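Local coordinates for protein Non-ribosomal peptide synthetase (Streptomyces halstedii, PDB 3WV4) that is a non-ribosomal peptide synthetase whose modelled part belongs to the AMP-binding enzyme family of the ANL clan, at residues A[221-229]-A[346-354]. Residues are numbered along the deposited sequence; the frame is centred on the assembly and turned at random.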
loop_
_atom_site.group_PDB
_atom_site.type_symbol
_atom_site.label_atom_id
_atom_site.label_comp_id
_atom_site.label_asym_id
_atom_site.label_seq_id
_atom_site.Cartn_x
_atom_site.Cartn_y
_atom_site.Cartn_z
ATOM N N ALA A 221 -0.570 1.275 -10.735
ATOM C CA ALA A 221 0.658 1.388 -9.975
ATOM C C ALA A 221 1.119 0.049 -9.454
ATOM O O ALA A 221 2.302 -0.226 -9.460
ATOM C CB ALA A 221 0.526 2.421 -8.822
ATOM N N ALA A 222 0.219 -0.817 -8.989
ATOM C CA ALA A 222 0.681 -2.141 -8.516
ATOM C C ALA A 222 1.326 -2.941 -9.656
ATOM O O ALA A 222 2.393 -3.502 -9.462
ATOM C CB ALA A 222 -0.440 -2.929 -7.883
ATOM N N SER A 223 0.701 -2.953 -10.832
ATOM C CA SER A 223 1.253 -3.685 -12.019
ATOM C C SER A 223 2.578 -3.083 -12.437
ATOM O O SER A 223 3.497 -3.777 -12.841
ATOM C CB SER A 223 0.251 -3.649 -13.195
ATOM O OG SER A 223 0.167 -2.316 -13.750
ATOM N N SER A 224 2.718 -1.787 -12.294
ATOM C CA SER A 224 3.986 -1.149 -12.738
ATOM C C SER A 224 5.150 -1.398 -11.797
ATOM O O SER A 224 6.294 -1.671 -12.203
ATOM C CB SER A 224 3.763 0.358 -12.927
ATOM O OG SER A 224 4.939 1.007 -13.315
ATOM N N ILE A 225 4.895 -1.259 -10.514
ATOM C CA ILE A 225 5.909 -1.599 -9.516
ATOM C C ILE A 225 6.365 -3.060 -9.714
ATOM O O ILE A 225 7.563 -3.423 -9.693
ATOM C CB ILE A 225 5.307 -1.406 -8.084
ATOM C CG1 ILE A 225 5.158 0.067 -7.741
ATOM C CG2 ILE A 225 6.201 -2.072 -7.092
ATOM C CD1 ILE A 225 4.172 0.360 -6.619
ATOM N N ASN A 226 5.386 -3.920 -9.907
ATOM C CA ASN A 226 5.670 -5.341 -10.013
ATOM C C ASN A 226 6.386 -5.696 -11.297
ATOM O O ASN A 226 7.233 -6.590 -11.279
ATOM C CB ASN A 226 4.462 -6.246 -9.904
ATOM C CG ASN A 226 4.905 -7.656 -9.585
ATOM O OD1 ASN A 226 5.857 -7.868 -8.839
ATOM N ND2 ASN A 226 4.355 -8.585 -10.249
ATOM N N ALA A 227 6.160 -4.935 -12.366
ATOM C CA ALA A 227 6.945 -5.164 -13.626
ATOM C C ALA A 227 8.424 -4.941 -13.345
ATOM O O ALA A 227 9.279 -5.515 -13.995
ATOM C CB ALA A 227 6.487 -4.211 -14.707
ATOM N N VAL A 228 8.756 -4.053 -12.408
ATOM C CA VAL A 228 10.180 -3.836 -12.055
ATOM C C VAL A 228 10.685 -4.850 -10.992
ATOM O O VAL A 228 11.745 -5.394 -11.116
ATOM C CB VAL A 228 10.506 -2.399 -11.567
ATOM C CG1 VAL A 228 12.001 -2.195 -11.520
ATOM C CG2 VAL A 228 9.923 -1.342 -12.438
ATOM N N LEU A 229 9.891 -5.140 -9.970
ATOM C CA LEU A 229 10.342 -5.923 -8.847
ATOM C C LEU A 229 10.166 -7.413 -9.035
ATOM O O LEU A 229 10.937 -8.181 -8.510
ATOM C CB LEU A 229 9.570 -5.529 -7.581
ATOM C CG LEU A 229 9.798 -4.112 -7.025
ATOM C CD1 LEU A 229 9.064 -3.881 -5.682
ATOM C CD2 LEU A 229 11.299 -3.823 -6.891
ATOM N N LYS A 346 1.614 7.064 -5.575
ATOM C CA LYS A 346 2.180 5.841 -5.007
ATOM C C LYS A 346 3.669 5.773 -5.061
ATOM O O LYS A 346 4.305 5.620 -4.004
ATOM C CB LYS A 346 1.561 4.589 -5.597
ATOM C CG LYS A 346 2.144 3.305 -5.078
ATOM C CD LYS A 346 2.412 3.187 -3.581
ATOM C CE LYS A 346 3.067 1.825 -3.263
ATOM N NZ LYS A 346 3.301 1.509 -1.809
ATOM N N ARG A 347 4.250 5.798 -6.266
ATOM C CA ARG A 347 5.676 5.630 -6.405
ATOM C C ARG A 347 6.184 6.291 -7.666
ATOM O O ARG A 347 5.457 6.414 -8.673
ATOM C CB ARG A 347 6.065 4.142 -6.296
ATOM C CG ARG A 347 7.531 3.935 -6.143
ATOM C CD ARG A 347 7.937 2.580 -5.585
ATOM N NE ARG A 347 7.519 2.450 -4.201
ATOM C CZ ARG A 347 7.008 1.342 -3.672
ATOM N NH1 ARG A 347 6.921 0.219 -4.409
ATOM N NH2 ARG A 347 6.679 1.308 -2.391
ATOM N N ILE A 348 7.413 6.728 -7.619
ATOM C CA ILE A 348 7.962 7.515 -8.716
ATOM C C ILE A 348 9.029 6.790 -9.492
ATOM O O ILE A 348 9.016 6.820 -10.746
ATOM C CB ILE A 348 8.547 8.839 -8.194
ATOM C CG1 ILE A 348 7.327 9.630 -7.745
ATOM C CG2 ILE A 348 9.326 9.559 -9.289
ATOM C CD1 ILE A 348 7.504 10.899 -6.951
ATOM N N SER A 349 9.981 6.220 -8.774
ATOM C CA SER A 349 11.112 5.594 -9.406
ATOM C C SER A 349 11.498 4.377 -8.625
ATOM O O SER A 349 11.263 4.296 -7.378
ATOM C CB SER A 349 12.318 6.526 -9.469
ATOM O OG SER A 349 12.839 6.765 -8.134
ATOM N N ILE A 350 12.052 3.415 -9.354
ATOM C CA ILE A 350 12.628 2.204 -8.782
ATOM C C ILE A 350 13.929 1.878 -9.502
ATOM O O ILE A 350 14.004 2.016 -10.685
ATOM C CB ILE A 350 11.667 0.979 -8.919
ATOM C CG1 ILE A 350 10.383 1.234 -8.185
ATOM C CG2 ILE A 350 12.359 -0.284 -8.414
ATOM C CD1 ILE A 350 9.393 0.056 -8.308
ATOM N N MET A 351 14.965 1.548 -8.745
ATOM C CA MET A 351 16.192 1.095 -9.296
ATOM C C MET A 351 16.004 -0.360 -9.596
ATOM O O MET A 351 15.710 -1.167 -8.713
ATOM C CB MET A 351 17.339 1.200 -8.321
ATOM C CG MET A 351 18.690 0.927 -8.967
ATOM S SD MET A 351 19.071 2.091 -10.358
ATOM C CE MET A 351 20.002 3.347 -9.592
ATOM N N PRO A 352 16.230 -0.730 -10.848
ATOM C CA PRO A 352 16.039 -2.144 -11.136
ATOM C C PRO A 352 16.977 -3.045 -10.327
ATOM O O PRO A 352 18.157 -2.739 -10.252
ATOM C CB PRO A 352 16.373 -2.237 -12.636
ATOM C CG PRO A 352 15.993 -0.922 -13.193
ATOM C CD PRO A 352 16.283 0.095 -12.079
ATOM N N PRO A 353 16.464 -4.190 -9.805
ATOM C CA PRO A 353 17.238 -5.106 -8.962
ATOM C C PRO A 353 18.570 -5.478 -9.520
ATOM O O PRO A 353 19.580 -5.488 -8.764
ATOM C CB PRO A 353 16.329 -6.324 -8.847
ATOM C CG PRO A 353 15.008 -5.729 -8.779
ATOM C CD PRO A 353 15.034 -4.518 -9.737
ATOM N N HIS A 354 18.605 -5.812 -10.814
ATOM C CA HIS A 354 19.849 -6.181 -11.452
ATOM C C HIS A 354 20.865 -5.020 -11.400
ATOM O O HIS A 354 22.058 -5.275 -11.600
ATOM C CB HIS A 354 19.638 -6.797 -12.900
ATOM C CG HIS A 354 19.382 -5.788 -13.989
ATOM N ND1 HIS A 354 18.170 -5.167 -14.162
ATOM C CD2 HIS A 354 20.188 -5.304 -14.965
ATOM C CE1 HIS A 354 18.237 -4.301 -15.152
ATOM N NE2 HIS A 354 19.452 -4.378 -15.677
#
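Ile350 reaches from the short strand 349-350 to three residues of helix 215-229, and its β-branch gives it two arms to do so. From CB, already 4.1 Å from Val228 CG1, the branch CG2 lies anti to the backbone N and touches both Val228 CG1, at 3.7 Å, and Leu229 CD2. The other branch, CG1, stands beside that nitrogen (chi1 -61°), and the extended chi2 carries its tip CD1 to Ile225, where it meets CG2 and CA, each at 4.0 Å. Val228 and Ile350 run past each other in opposite directions, whereas Ile225 and Leu229 cross it at about a right angle.

Both segments belong to the AMP-binding domain: helix 215-229 packs on a face of the large mixed sheet, over strand 349-350, which lies between strands 335-340 and 362-366 and runs antiparallel to both; Leu229 also touches Met311 and Thr313 of strand 311-314. A classic beta bulge, two residues (Ile348 and Ser349) set opposite the single Tyr340, immediately precedes Ile350.

Toward Ala221 the partners become long cationic chains. The carbon portion of Lys346 suits an apolar helix face, and its CE touches Ile225 CD1 at 3.8 Å; Arg347 instead brings NH1 obliquely to the Ile225 methyls, CD1 at 3.5 Å and CG2. The small Ala221 methyl lets Lys346 CB come within 4.0 Å, and Lys346 then bends at chi2 (43°), its CE covering one guanidinium face of Arg347 near the rim and its NZ hydrogen-bonding Asp246 O. At the far end, the compact Pro353 ring brings CD to 3.7 Å from Val228 O, beside the last turn of the helix.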